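PKS_KS domain-containing protein (Photorhabdus luminescens subsp. laumondii, PDB 6SMO) probably acts as a 3-oxoacyl-[acyl-carrier-protein] synthase of the thiolase-like superfamily and holds a pentaoxo dodecanal chain in its pocket. Local coordinates at residues Glu46-Ile51 against Cys383-Lys388; Ala135-Cys140 against Asp163-Ser168; Gly288-Asn293 against Asp313-Asp318; Met306-Cys311 against Gly430-Ile435; Pro359-Lys364 against Gln389-Thr394. All coordinates share one frame; numbering follows the deposited sequence.

Interaction 1: Glu46-Ile51 against Cys383-Lys388; sequences EFWNNI and CLEIEK
Trp48 carries this contact, with Leu384, Glu385 and Lys388 gathered round its indole. It is a helix-helix packing within the thiolase-like fold, where helix 44-53 rests against the C-terminal end of helix 372-388. The aliphatic part of Lys388 runs over one face of the indole. Its CD is 3.6 Å from the centroid of the five-membered ring of Trp48, a CH-pi contact. Lys388 NZ lies 4.5 Å from the same centroid, an off-centre cation-pi contact. The lysine bends at its last torsion (chi4 -79°), which keeps the ammonium close to the ring. Leu384 packs at the six-membered ring, with its CB 3.7 Å from Trp48 CE3. Glu385 comes in at the rim, near the ring plane, with CG 3.9 Å from Trp48 CZ3. Beside this group, Leu384 CD1 meets the edge of the Phe47 ring at CD2, 3.9 Å away.

The short helix axes cross at -76°, with a closest approach of 11.5 Å. The indole spans much of that gap. Further out, Phe47 also packs on Ile377 and Ala381 of helix 372-388, while Leu384 touches Leu34 of strand 29-37. Glu385 meets the indole with its CG and CA, and its carboxylate turns to other partners: OE2 is hydrogen-bonded to His392 N and to Asn361 ND2, and OE1 more weakly to Tyr328 OH.

Interaction 2: Ala135-Cys140 against Asp163-Ser168; sequences AGMEEC and DSFDFS
Met137 and Phe165 both have CG anti to their own carbonyl carbon (chi1 -70° and -71°), and this brings thioether and ring together. The result is a Met-aromatic contact between helix 134-144 and the loop that leads into helix 169-178. Met137 CG sits over the centre of the Phe165 ring, 3.9 Å from its centroid, as a CH-pi contact. The chain then bends at chi3 (-86°). Met137 SD stands oblique to the ring, 4.2 Å from the Phe165 centroid, nearest to CD2.

Beside this pair the two backbones come close. The CA atoms of Gly136 and Ser164 are 5.3 Å apart. Gly136 has no side chain there, and Ser164 CB packs on its carbonyl carbon at 3.9 Å. Ser164 OG is turned to Asp133 OD2, just before the helix, in a weak hydrogen bond.

The contact is buried, and a second chain of the assembly, the Ketoacyl_synth_N domain-containing protein, helps to cover it. Trp133 of that chain packs on Met137, and Leu197 of that chain packs on Phe165. The Met137 side chain is about 8 Å from the bound pentaoxo dodecanal, and the pair lies at the subunit interface. One helical turn on from Gly136, Cys140 SG meets the edge of the Phe165 ring at CE1, 4.4 Å away.

Interaction 3: Gly288-Asn293 against Asp313-Asp318; sequences GYASVN and DMALKD
Asp318 OD2 is gripped by two groups. The backbone N of Tyr289 gives it a nearly straight hydrogen bond of 2.9 Å (168°), and Arg206 NH1 forms a salt bridge with it. The amide approaches OD2 on its anti side, 28° out of the carboxylate plane. Asp318 has CG anti to its backbone N, which carries the carboxylate over to the strand. The positive charge of Arg206 would probably favour an ionised carboxylate here.

The rest is mostly apolar packing. Ala290 CB lies against the helix backbone, 3.4 Å from Ala315 N. It touches Met314 CB and Ala315 CB, each at 3.8 Å. Further along the strand, the bent tip of Met314 places CE against Val292 CG1.

Strand 284-293 and helix 306-319 run roughly antiparallel (149°), and their short axes approach to 6.1 Å. The helix lies on one face of the large mixed sheet, where Ala315 also packs on Val434 and Val436 of the neighbouring strand 431-438. On the other face, Tyr289 packs on Met202 of helix 193-206, and its OH bonds to Asp196. From here the chain goes on to strand 326-330, which is parallel to 284-293, completing a beta-alpha-beta crossover.

Interaction 4: Met306-Cys311 against Gly430-Ile435; sequences MAMARC and GIHSVI
Met308 lies across the imidazole of His432 at about a right angle. Met308 CB is over the ring centre, 4.0 Å from the centroid of His432, in a CH-pi contact. Met308 SD stands oblique to the ring, 4.7 Å from the same centroid. With chi1 at 174° the methionine leaves the helix beside its own carbonyl carbon. It then bends at chi2 and chi3, which brings CE to 3.4 Å from His432 ND1. Ala307 CB adds a contact with His432 CD2 at 3.8 Å.

The second kind is sulfur against methyl. Val434 CG2 touches two sulfurs, 3.7 Å from Cys311 SG and 3.9 Å from Met308 SD. This packing seats one turn of helix 306-319 on strand 431-438, which it follows at an angle of 30°.

The polar bonds lie outside the contact. His432 NE2 is bonded to Asn294 OD1, and ND1 to Ser426 OG. Ser433 points the other way, with OG bonded to Asp196 OD1.

The imidazole thus plays two parts. Its face packs against the Met308 side chain and the helix backbone. Both of its nitrogens are satisfied by neighbours, which fixes the ring's rotation in a buried place.

Interaction 5: Pro359-Lys364 against Gln389-Thr394; sequences PINSLK and QYVHPT
Asn361 and His392 join the edge of the main sheet to the loop that follows the short strand 390-391. Strand 360-361 is the outermost strand of that sheet in this chain. The Asn361 amide lies flat over one face of the His392 ring, with the two planes only 14° apart. ND2 is 3.1 Å above the ring plane of His392, over its centre. Asn361 takes the torsion that puts CG between its backbone N and carbonyl carbon (chi1 57°), which folds the amide toward the histidine.

Across the contact, ND2 donates to His392 O at 2.9 Å in an almost straight line (177°), and the oxygen lies in the amide plane. Tyr328 OH and Glu385 OE2 are further partners of ND2. On the opposite face of the imidazole, Leu363 CD1 makes a CH-pi contact, 3.5 Å from the His392 centroid. The ring is sandwiched between an amide and a methyl group. His392 ND1 gives a weak bond of 3.4 Å to Pro393 O.

A second link runs from backbone to side chain. Ser362 N donates a weak bond to Thr394 OG1 at 3.3 Å, and that hydroxyl is also bonded to Tyr408 O. Ser362 OG accepts a weak capping bond from Lys364 N and is also bonded to Gly333 O. Here the outermost strand of the mixed sheet leads into helix 364-367 in the thiolase-like fold.

Interactions 1 and 5 touch, with centres 10 Å apart. Glu385 OE2 joins them, since its two partners belong to interaction 5, and Ile51 O packs on His392 CB. Interactions 3 and 4 share helix 306-319 and use neighbouring strands of one sheet, with centres 8 Å apart. Ser291 OG ties them by hydrogen bonds to His432 O and Ser433 OG. Interaction 5 reaches the same sheet at its edge. Interaction 2 stands apart, its centre at least 31 Å from the others. Met137 of interaction 2 is about 8 Å from the bound ligand, against about 11 to 12 Å for the side chains of Ser291, His432 and Ser362.

Interaction 1: Glu46-Ile51 against Cys383-Lys388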
# COMPACT_ATOMS: atom_id res chain seq x y z
N GLU B 46 11.86 -22.41 -15.56
CA GLU B 46 10.57 -22.59 -16.28
C GLU B 46 10.01 -21.22 -16.67
O GLU B 46 9.53 -21.08 -17.81
CB GLU B 46 9.57 -23.37 -15.42
CG GLU B 46 8.35 -23.85 -16.20
CD GLU B 46 7.23 -24.40 -15.34
OE1 GLU B 46 6.06 -24.08 -15.63
OE2 GLU B 46 7.52 -25.15 -14.39
N PHE B 47 10.06 -20.25 -15.74
CA PHE B 47 9.55 -18.86 -15.92
C PHE B 47 10.21 -18.21 -17.14
O PHE B 47 9.48 -17.63 -17.97
CB PHE B 47 9.79 -18.03 -14.65
CG PHE B 47 9.45 -16.57 -14.78
CD1 PHE B 47 8.12 -16.15 -14.83
CD2 PHE B 47 10.44 -15.60 -14.84
CE1 PHE B 47 7.81 -14.81 -14.95
CE2 PHE B 47 10.12 -14.26 -14.95
CZ PHE B 47 8.81 -13.86 -15.01
N TRP B 48 11.54 -18.29 -17.24
CA TRP B 48 12.35 -17.63 -18.31
C TRP B 48 12.02 -18.24 -19.68
O TRP B 48 11.76 -17.45 -20.61
CB TRP B 48 13.85 -17.71 -18.01
CG TRP B 48 14.68 -17.20 -19.15
CD1 TRP B 48 15.44 -17.93 -20.01
CD2 TRP B 48 14.78 -15.83 -19.58
NE1 TRP B 48 16.03 -17.11 -20.94
CE2 TRP B 48 15.64 -15.81 -20.70
CE3 TRP B 48 14.23 -14.62 -19.13
CZ2 TRP B 48 15.97 -14.63 -21.37
CZ3 TRP B 48 14.56 -13.46 -19.79
CH2 TRP B 48 15.41 -13.46 -20.90
N ASN B 49 12.06 -19.57 -19.78
CA ASN B 49 11.88 -20.33 -21.05
C ASN B 49 10.58 -19.90 -21.73
O ASN B 49 10.61 -19.69 -22.96
CB ASN B 49 11.88 -21.84 -20.81
CG ASN B 49 13.25 -22.39 -20.45
OD1 ASN B 49 14.27 -21.83 -20.84
ND2 ASN B 49 13.28 -23.48 -19.71
N ASN B 50 9.49 -19.77 -20.97
CA ASN B 50 8.13 -19.47 -21.50
C ASN B 50 8.07 -18.02 -22.00
O ASN B 50 7.54 -17.82 -23.11
CB ASN B 50 7.04 -19.78 -20.46
CG ASN B 50 6.82 -21.27 -20.27
OD1 ASN B 50 6.87 -21.77 -19.15
ND2 ASN B 50 6.59 -21.98 -21.35
N ILE B 51 8.59 -17.06 -21.23
CA ILE B 51 8.55 -15.61 -21.59
C ILE B 51 9.53 -15.33 -22.73
O ILE B 51 9.28 -14.38 -23.50
CB ILE B 51 8.79 -14.69 -20.37
CG1 ILE B 51 10.21 -14.79 -19.81
CG2 ILE B 51 7.74 -14.94 -19.29
CD1 ILE B 51 10.61 -13.61 -18.95
N CYS B 383 15.78 -8.74 -14.26
CA CYS B 383 17.10 -9.21 -13.77
C CYS B 383 17.63 -10.32 -14.70
O CYS B 383 18.83 -10.29 -15.01
CB CYS B 383 17.02 -9.70 -12.33
SG CYS B 383 16.68 -8.37 -11.15
N LEU B 384 16.76 -11.24 -15.12
CA LEU B 384 17.09 -12.35 -16.06
C LEU B 384 17.41 -11.79 -17.45
O LEU B 384 18.32 -12.33 -18.10
CB LEU B 384 15.91 -13.33 -16.12
CG LEU B 384 15.66 -14.14 -14.85
CD1 LEU B 384 14.27 -14.76 -14.87
CD2 LEU B 384 16.72 -15.21 -14.68
N GLU B 385 16.69 -10.75 -17.88
CA GLU B 385 16.87 -10.09 -19.20
C GLU B 385 18.27 -9.47 -19.29
O GLU B 385 18.93 -9.66 -20.33
CB GLU B 385 15.80 -9.02 -19.43
CG GLU B 385 14.48 -9.58 -19.93
CD GLU B 385 13.39 -8.53 -20.09
OE1 GLU B 385 13.07 -7.86 -19.10
OE2 GLU B 385 12.86 -8.39 -21.22
N ILE B 386 18.70 -8.75 -18.25
CA ILE B 386 20.03 -8.07 -18.18
C ILE B 386 21.13 -9.13 -18.14
O ILE B 386 22.15 -8.95 -18.85
CB ILE B 386 20.09 -7.10 -16.97
CG1 ILE B 386 19.15 -5.91 -17.16
CG2 ILE B 386 21.53 -6.65 -16.71
CD1 ILE B 386 18.87 -5.14 -15.89
N GLU B 387 20.95 -10.18 -17.33
CA GLU B 387 21.90 -11.31 -17.18
C GLU B 387 22.16 -11.97 -18.54
O GLU B 387 23.34 -12.11 -18.91
CB GLU B 387 21.36 -12.35 -16.19
CG GLU B 387 22.23 -12.53 -14.96
CD GLU B 387 23.36 -13.53 -15.13
OE1 GLU B 387 24.53 -13.15 -14.90
OE2 GLU B 387 23.07 -14.69 -15.47
N LYS B 388 21.08 -12.34 -19.25
CA LYS B 388 21.14 -13.17 -20.48
C LYS B 388 21.18 -12.28 -21.73
O LYS B 388 21.20 -12.85 -22.84
CB LYS B 388 19.94 -14.14 -20.50
CG LYS B 388 20.01 -15.24 -19.45
CD LYS B 388 18.68 -15.91 -19.17
CE LYS B 388 18.76 -16.96 -18.08
NZ LYS B 388 19.35 -18.23 -18.58

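Interaction 2: Ala135-Cys140 against Asp163-Ser168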
# COMPACT_ATOMS: atom_id res chain seq x y z
N ALA B 135 -9.03 -13.17 -0.17
CA ALA B 135 -9.74 -14.44 -0.45
C ALA B 135 -10.18 -15.09 0.87
O ALA B 135 -11.36 -15.47 0.98
CB ALA B 135 -8.86 -15.36 -1.26
N GLY B 136 -9.25 -15.20 1.82
CA GLY B 136 -9.49 -15.76 3.17
C GLY B 136 -10.46 -14.91 3.97
O GLY B 136 -11.28 -15.50 4.71
N MET B 137 -10.38 -13.58 3.84
CA MET B 137 -11.27 -12.60 4.52
C MET B 137 -12.69 -12.71 3.95
O MET B 137 -13.65 -12.69 4.75
CB MET B 137 -10.76 -11.17 4.36
CG MET B 137 -9.48 -10.89 5.13
SD MET B 137 -9.06 -9.13 5.19
CE MET B 137 -8.14 -8.95 3.66
N GLU B 138 -12.82 -12.80 2.62
CA GLU B 138 -14.11 -12.93 1.89
C GLU B 138 -14.78 -14.26 2.28
O GLU B 138 -15.98 -14.23 2.60
CB GLU B 138 -13.87 -12.86 0.38
CG GLU B 138 -15.14 -12.94 -0.45
CD GLU B 138 -14.93 -13.36 -1.89
OE1 GLU B 138 -15.69 -12.88 -2.76
OE2 GLU B 138 -14.02 -14.17 -2.15
N GLU B 139 -14.02 -15.36 2.23
CA GLU B 139 -14.50 -16.74 2.53
C GLU B 139 -14.99 -16.80 3.99
O GLU B 139 -16.03 -17.44 4.23
CB GLU B 139 -13.38 -17.75 2.27
CG GLU B 139 -13.81 -19.20 2.42
CD GLU B 139 -13.81 -19.73 3.85
OE1 GLU B 139 -12.99 -19.26 4.66
OE2 GLU B 139 -14.63 -20.62 4.14
N CYS B 140 -14.26 -16.15 4.91
CA CYS B 140 -14.60 -16.06 6.36
C CYS B 140 -15.94 -15.34 6.54
O CYS B 140 -16.78 -15.85 7.30
CB CYS B 140 -13.51 -15.33 7.13
SG CYS B 140 -13.93 -14.99 8.86
N ASP B 163 -5.88 -14.82 11.24
CA ASP B 163 -4.62 -14.85 10.44
C ASP B 163 -4.88 -14.30 9.03
O ASP B 163 -3.92 -13.79 8.42
CB ASP B 163 -4.03 -16.26 10.39
CG ASP B 163 -3.64 -16.83 11.74
OD1 ASP B 163 -3.30 -16.03 12.64
OD2 ASP B 163 -3.69 -18.07 11.89
N SER B 164 -6.12 -14.41 8.53
CA SER B 164 -6.54 -13.94 7.18
C SER B 164 -6.49 -12.41 7.11
O SER B 164 -6.14 -11.89 6.03
CB SER B 164 -7.91 -14.46 6.83
OG SER B 164 -7.94 -15.88 6.86
N PHE B 165 -6.83 -11.72 8.20
CA PHE B 165 -6.92 -10.24 8.28
C PHE B 165 -5.52 -9.63 8.47
O PHE B 165 -5.38 -8.40 8.28
CB PHE B 165 -7.87 -9.82 9.40
CG PHE B 165 -9.33 -10.09 9.10
CD1 PHE B 165 -9.88 -11.33 9.34
CD2 PHE B 165 -10.14 -9.09 8.57
CE1 PHE B 165 -11.22 -11.58 9.06
CE2 PHE B 165 -11.47 -9.34 8.29
CZ PHE B 165 -12.01 -10.58 8.54
N ASP B 166 -4.52 -10.45 8.82
CA ASP B 166 -3.10 -10.03 8.94
C ASP B 166 -2.54 -9.77 7.53
O ASP B 166 -2.42 -10.73 6.76
CB ASP B 166 -2.27 -11.07 9.70
CG ASP B 166 -0.80 -10.72 9.87
OD1 ASP B 166 -0.43 -9.56 9.62
OD2 ASP B 166 -0.03 -11.62 10.26
N PHE B 167 -2.22 -8.50 7.23
CA PHE B 167 -1.69 -8.04 5.92
C PHE B 167 -0.23 -8.50 5.75
O PHE B 167 0.15 -8.84 4.61
CB PHE B 167 -1.80 -6.52 5.80
CG PHE B 167 -2.69 -6.03 4.68
CD1 PHE B 167 -4.07 -6.04 4.82
CD2 PHE B 167 -2.15 -5.55 3.50
CE1 PHE B 167 -4.89 -5.59 3.80
CE2 PHE B 167 -2.97 -5.10 2.47
CZ PHE B 167 -4.34 -5.12 2.63
N SER B 168 0.55 -8.49 6.84
CA SER B 168 2.00 -8.83 6.85
C SER B 168 2.22 -10.28 7.31
O SER B 168 3.16 -10.51 8.09
CB SER B 168 2.76 -7.85 7.71
OG SER B 168 2.31 -7.89 9.05

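Interaction 3: Gly288-Asn293 against Asp313-Asp318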
# COMPACT_ATOMS: atom_id res chain seq x y z
N GLY B 288 19.03 3.02 -8.51
CA GLY B 288 18.22 4.13 -7.96
C GLY B 288 16.74 3.80 -7.88
O GLY B 288 16.30 2.85 -8.55
N TYR B 289 16.01 4.59 -7.08
CA TYR B 289 14.54 4.48 -6.85
C TYR B 289 13.96 5.88 -6.64
O TYR B 289 14.64 6.74 -6.07
CB TYR B 289 14.26 3.58 -5.64
CG TYR B 289 12.86 3.67 -5.10
CD1 TYR B 289 11.80 3.06 -5.75
CD2 TYR B 289 12.58 4.36 -3.93
CE1 TYR B 289 10.50 3.13 -5.27
CE2 TYR B 289 11.29 4.44 -3.43
CZ TYR B 289 10.25 3.82 -4.10
OH TYR B 289 8.97 3.90 -3.61
N ALA B 290 12.72 6.08 -7.11
CA ALA B 290 11.93 7.32 -6.92
C ALA B 290 10.44 6.98 -6.99
O ALA B 290 10.08 6.00 -7.67
CB ALA B 290 12.31 8.35 -7.95
N SER B 291 9.60 7.77 -6.30
CA SER B 291 8.13 7.61 -6.25
C SER B 291 7.45 8.97 -6.08
O SER B 291 7.97 9.79 -5.29
CB SER B 291 7.73 6.65 -5.16
OG SER B 291 6.35 6.31 -5.26
N VAL B 292 6.35 9.20 -6.79
CA VAL B 292 5.57 10.48 -6.79
C VAL B 292 4.08 10.15 -6.73
O VAL B 292 3.73 8.95 -6.78
CB VAL B 292 5.90 11.34 -8.02
CG1 VAL B 292 7.37 11.73 -8.07
CG2 VAL B 292 5.48 10.67 -9.32
N ASN B 293 3.24 11.19 -6.63
CA ASN B 293 1.76 11.11 -6.73
C ASN B 293 1.31 11.91 -7.96
O ASN B 293 2.00 12.88 -8.32
CB ASN B 293 1.07 11.62 -5.46
CG ASN B 293 1.50 10.89 -4.21
OD1 ASN B 293 1.62 9.66 -4.21
ND2 ASN B 293 1.72 11.63 -3.14
N ASP B 313 12.76 10.87 -14.02
CA ASP B 313 13.84 11.90 -13.93
C ASP B 313 14.50 11.82 -12.55
O ASP B 313 15.74 11.87 -12.49
CB ASP B 313 13.29 13.30 -14.20
CG ASP B 313 14.37 14.35 -14.43
OD1 ASP B 313 15.21 14.14 -15.32
OD2 ASP B 313 14.36 15.36 -13.70
N MET B 314 13.70 11.71 -11.48
CA MET B 314 14.19 11.69 -10.07
C MET B 314 14.88 10.36 -9.77
O MET B 314 15.81 10.36 -8.95
CB MET B 314 13.04 11.92 -9.08
CG MET B 314 12.54 13.35 -9.06
SD MET B 314 11.86 13.85 -7.46
CE MET B 314 10.48 12.73 -7.32
N ALA B 315 14.44 9.26 -10.40
CA ALA B 315 15.03 7.91 -10.27
C ALA B 315 16.45 7.90 -10.87
O ALA B 315 17.32 7.23 -10.29
CB ALA B 315 14.14 6.89 -10.94
N LEU B 316 16.65 8.62 -11.98
CA LEU B 316 17.96 8.71 -12.69
C LEU B 316 18.93 9.60 -11.89
O LEU B 316 20.12 9.25 -11.83
CB LEU B 316 17.74 9.26 -14.10
CG LEU B 316 17.15 8.26 -15.10
CD1 LEU B 316 16.53 8.98 -16.28
CD2 LEU B 316 18.21 7.27 -15.57
N LYS B 317 18.43 10.70 -11.30
CA LYS B 317 19.21 11.59 -10.39
C LYS B 317 19.62 10.81 -9.14
O LYS B 317 20.74 11.03 -8.65
CB LYS B 317 18.40 12.84 -10.01
CG LYS B 317 18.78 14.11 -10.75
CD LYS B 317 18.21 14.21 -12.15
CE LYS B 317 18.54 15.52 -12.83
NZ LYS B 317 17.74 15.73 -14.05
N ASP B 318 18.73 9.94 -8.65
CA ASP B 318 18.95 9.09 -7.44
C ASP B 318 20.06 8.06 -7.72
O ASP B 318 20.88 7.82 -6.82
CB ASP B 318 17.66 8.40 -7.01
CG ASP B 318 17.76 7.70 -5.67
OD1 ASP B 318 17.94 8.40 -4.65
OD2 ASP B 318 17.69 6.45 -5.65

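Interaction 4: Met306-Cys311 against Gly430-Ile435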
# COMPACT_ATOMS: atom_id res chain seq x y z
N MET B 306 2.95 13.60 -17.20
CA MET B 306 3.99 14.52 -16.66
C MET B 306 4.53 13.98 -15.33
O MET B 306 5.75 14.08 -15.11
CB MET B 306 3.43 15.93 -16.45
CG MET B 306 3.06 16.65 -17.74
SD MET B 306 4.52 17.16 -18.69
CE MET B 306 3.74 18.11 -19.99
N ALA B 307 3.64 13.44 -14.48
CA ALA B 307 3.97 12.89 -13.15
C ALA B 307 4.95 11.72 -13.29
O ALA B 307 6.00 11.74 -12.61
CB ALA B 307 2.71 12.47 -12.43
N MET B 308 4.62 10.74 -14.15
CA MET B 308 5.46 9.54 -14.43
C MET B 308 6.81 9.99 -14.99
O MET B 308 7.83 9.38 -14.61
CB MET B 308 4.76 8.61 -15.43
CG MET B 308 5.61 7.43 -15.87
SD MET B 308 6.23 6.42 -14.50
CE MET B 308 4.99 5.12 -14.45
N ALA B 309 6.82 11.00 -15.87
CA ALA B 309 8.03 11.58 -16.49
C ALA B 309 8.95 12.17 -15.41
O ALA B 309 10.18 12.01 -15.53
CB ALA B 309 7.65 12.61 -17.52
N ARG B 310 8.37 12.84 -14.41
CA ARG B 310 9.11 13.46 -13.28
C ARG B 310 9.70 12.35 -12.40
O ARG B 310 10.83 12.54 -11.90
CB ARG B 310 8.21 14.39 -12.46
CG ARG B 310 8.97 15.49 -11.72
CD ARG B 310 8.09 16.44 -10.94
NE ARG B 310 8.01 16.09 -9.52
CZ ARG B 310 7.05 15.36 -8.95
NH1 ARG B 310 7.10 15.12 -7.65
NH2 ARG B 310 6.04 14.88 -9.66
N CYS B 311 8.97 11.25 -12.22
CA CYS B 311 9.38 10.07 -11.40
C CYS B 311 10.60 9.38 -12.03
O CYS B 311 11.51 9.00 -11.28
CB CYS B 311 8.23 9.07 -11.26
SG CYS B 311 8.49 7.86 -9.94
N GLY B 430 -3.08 7.41 -7.55
CA GLY B 430 -2.16 8.14 -8.44
C GLY B 430 -0.71 7.92 -8.08
O GLY B 430 0.05 8.89 -8.11
N ILE B 431 -0.34 6.68 -7.78
CA ILE B 431 1.06 6.38 -7.38
C ILE B 431 1.91 5.92 -8.57
O ILE B 431 1.54 4.94 -9.22
CB ILE B 431 1.10 5.34 -6.24
CG1 ILE B 431 0.27 5.80 -5.04
CG2 ILE B 431 2.53 5.04 -5.84
CD1 ILE B 431 0.36 4.88 -3.86
N HIS B 432 2.97 6.66 -8.86
CA HIS B 432 4.00 6.24 -9.86
C HIS B 432 5.28 5.85 -9.11
O HIS B 432 5.65 6.58 -8.17
CB HIS B 432 4.26 7.35 -10.88
CG HIS B 432 3.09 7.66 -11.75
ND1 HIS B 432 2.62 6.76 -12.70
CD2 HIS B 432 2.29 8.74 -11.83
CE1 HIS B 432 1.58 7.29 -13.32
NE2 HIS B 432 1.36 8.50 -12.81
N SER B 433 5.92 4.76 -9.52
CA SER B 433 7.18 4.23 -8.93
C SER B 433 8.10 3.73 -10.04
O SER B 433 7.62 2.99 -10.93
CB SER B 433 6.89 3.15 -7.92
OG SER B 433 6.27 3.70 -6.76
N VAL B 434 9.38 4.13 -9.99
CA VAL B 434 10.43 3.78 -10.98
C VAL B 434 11.68 3.31 -10.22
O VAL B 434 12.04 3.97 -9.23
CB VAL B 434 10.75 4.97 -11.91
CG1 VAL B 434 11.84 4.64 -12.92
CG2 VAL B 434 9.51 5.48 -12.62
N ILE B 435 12.30 2.21 -10.67
CA ILE B 435 13.65 1.76 -10.23
C ILE B 435 14.56 1.70 -11.46
O ILE B 435 14.07 1.31 -12.54
CB ILE B 435 13.60 0.41 -9.48
CG1 ILE B 435 12.88 -0.68 -10.28
CG2 ILE B 435 12.99 0.58 -8.10
CD1 ILE B 435 13.22 -2.09 -9.86

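Interaction 5: Pro359-Lys364 against Gln389-Thr394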
# COMPACT_ATOMS: atom_id res chain seq x y z
N PRO B 359 13.87 -0.29 -27.11
CA PRO B 359 12.91 -1.37 -26.89
C PRO B 359 12.17 -1.22 -25.54
O PRO B 359 12.83 -1.12 -24.52
CB PRO B 359 13.77 -2.64 -26.90
CG PRO B 359 15.03 -2.24 -27.63
CD PRO B 359 15.24 -0.79 -27.26
N ILE B 360 10.84 -1.21 -25.59
CA ILE B 360 9.93 -1.12 -24.41
C ILE B 360 8.99 -2.33 -24.45
O ILE B 360 8.45 -2.60 -25.53
CB ILE B 360 9.13 0.21 -24.43
CG1 ILE B 360 10.05 1.43 -24.58
CG2 ILE B 360 8.24 0.33 -23.21
CD1 ILE B 360 9.37 2.63 -25.20
N ASN B 361 8.82 -3.04 -23.33
CA ASN B 361 7.95 -4.25 -23.28
C ASN B 361 7.07 -4.24 -22.02
O ASN B 361 7.36 -3.46 -21.09
CB ASN B 361 8.76 -5.55 -23.37
CG ASN B 361 9.81 -5.70 -22.29
OD1 ASN B 361 9.92 -4.87 -21.39
ND2 ASN B 361 10.61 -6.75 -22.38
N SER B 362 6.04 -5.09 -22.02
CA SER B 362 5.13 -5.38 -20.89
C SER B 362 5.00 -6.90 -20.73
O SER B 362 4.63 -7.56 -21.72
CB SER B 362 3.79 -4.73 -21.09
OG SER B 362 2.89 -5.06 -20.04
N LEU B 363 5.29 -7.43 -19.54
CA LEU B 363 5.19 -8.88 -19.22
C LEU B 363 3.72 -9.27 -19.04
O LEU B 363 3.41 -10.47 -19.16
CB LEU B 363 6.00 -9.19 -17.96
CG LEU B 363 6.35 -10.66 -17.75
CD1 LEU B 363 7.48 -11.08 -18.68
CD2 LEU B 363 6.72 -10.93 -16.30
N LYS B 364 2.85 -8.29 -18.77
CA LYS B 364 1.40 -8.50 -18.49
C LYS B 364 0.67 -9.02 -19.73
O LYS B 364 -0.49 -9.45 -19.58
CB LYS B 364 0.76 -7.20 -18.00
CG LYS B 364 1.25 -6.70 -16.64
CD LYS B 364 0.52 -5.46 -16.16
CE LYS B 364 1.00 -4.95 -14.82
NZ LYS B 364 2.37 -4.39 -14.89
N GLN B 389 21.21 -10.95 -21.56
CA GLN B 389 21.28 -9.95 -22.66
C GLN B 389 20.21 -10.27 -23.71
O GLN B 389 20.52 -10.19 -24.92
CB GLN B 389 22.68 -9.92 -23.27
CG GLN B 389 23.77 -9.48 -22.31
CD GLN B 389 23.77 -7.99 -22.07
OE1 GLN B 389 22.89 -7.45 -21.39
NE2 GLN B 389 24.76 -7.30 -22.61
N TYR B 390 19.00 -10.62 -23.26
CA TYR B 390 17.81 -10.91 -24.10
C TYR B 390 16.64 -10.06 -23.62
O TYR B 390 16.59 -9.73 -22.42
CB TYR B 390 17.47 -12.41 -24.05
CG TYR B 390 16.41 -12.84 -25.04
CD1 TYR B 390 16.74 -13.24 -26.32
CD2 TYR B 390 15.07 -12.84 -24.69
CE1 TYR B 390 15.78 -13.63 -27.23
CE2 TYR B 390 14.09 -13.23 -25.59
CZ TYR B 390 14.44 -13.63 -26.86
OH TYR B 390 13.49 -14.02 -27.75
N VAL B 391 15.73 -9.71 -24.54
CA VAL B 391 14.52 -8.89 -24.27
C VAL B 391 13.28 -9.68 -24.70
O VAL B 391 13.19 -10.00 -25.90
CB VAL B 391 14.61 -7.52 -24.98
CG1 VAL B 391 13.33 -6.72 -24.82
CG2 VAL B 391 15.80 -6.71 -24.50
N HIS B 392 12.38 -9.99 -23.76
CA HIS B 392 11.11 -10.72 -24.02
C HIS B 392 10.16 -9.81 -24.79
O HIS B 392 10.19 -8.59 -24.60
CB HIS B 392 10.51 -11.27 -22.71
CG HIS B 392 9.90 -10.24 -21.81
ND1 HIS B 392 8.75 -9.56 -22.14
CD2 HIS B 392 10.27 -9.80 -20.59
CE1 HIS B 392 8.44 -8.72 -21.16
NE2 HIS B 392 9.36 -8.85 -20.20
N PRO B 393 9.31 -10.36 -25.68
CA PRO B 393 8.39 -9.55 -26.48
C PRO B 393 7.07 -9.22 -25.77
O PRO B 393 6.74 -9.89 -24.81
CB PRO B 393 8.13 -10.46 -27.68
CG PRO B 393 8.16 -11.86 -27.09
CD PRO B 393 9.18 -11.80 -25.98
N THR B 394 6.37 -8.20 -26.26
CA THR B 394 4.95 -7.90 -25.93
C THR B 394 4.06 -8.67 -26.92
O THR B 394 3.94 -8.20 -28.07
CB THR B 394 4.67 -6.39 -25.97
OG1 THR B 394 5.72 -5.72 -25.28
CG2 THR B 394 3.34 -6.02 -25.35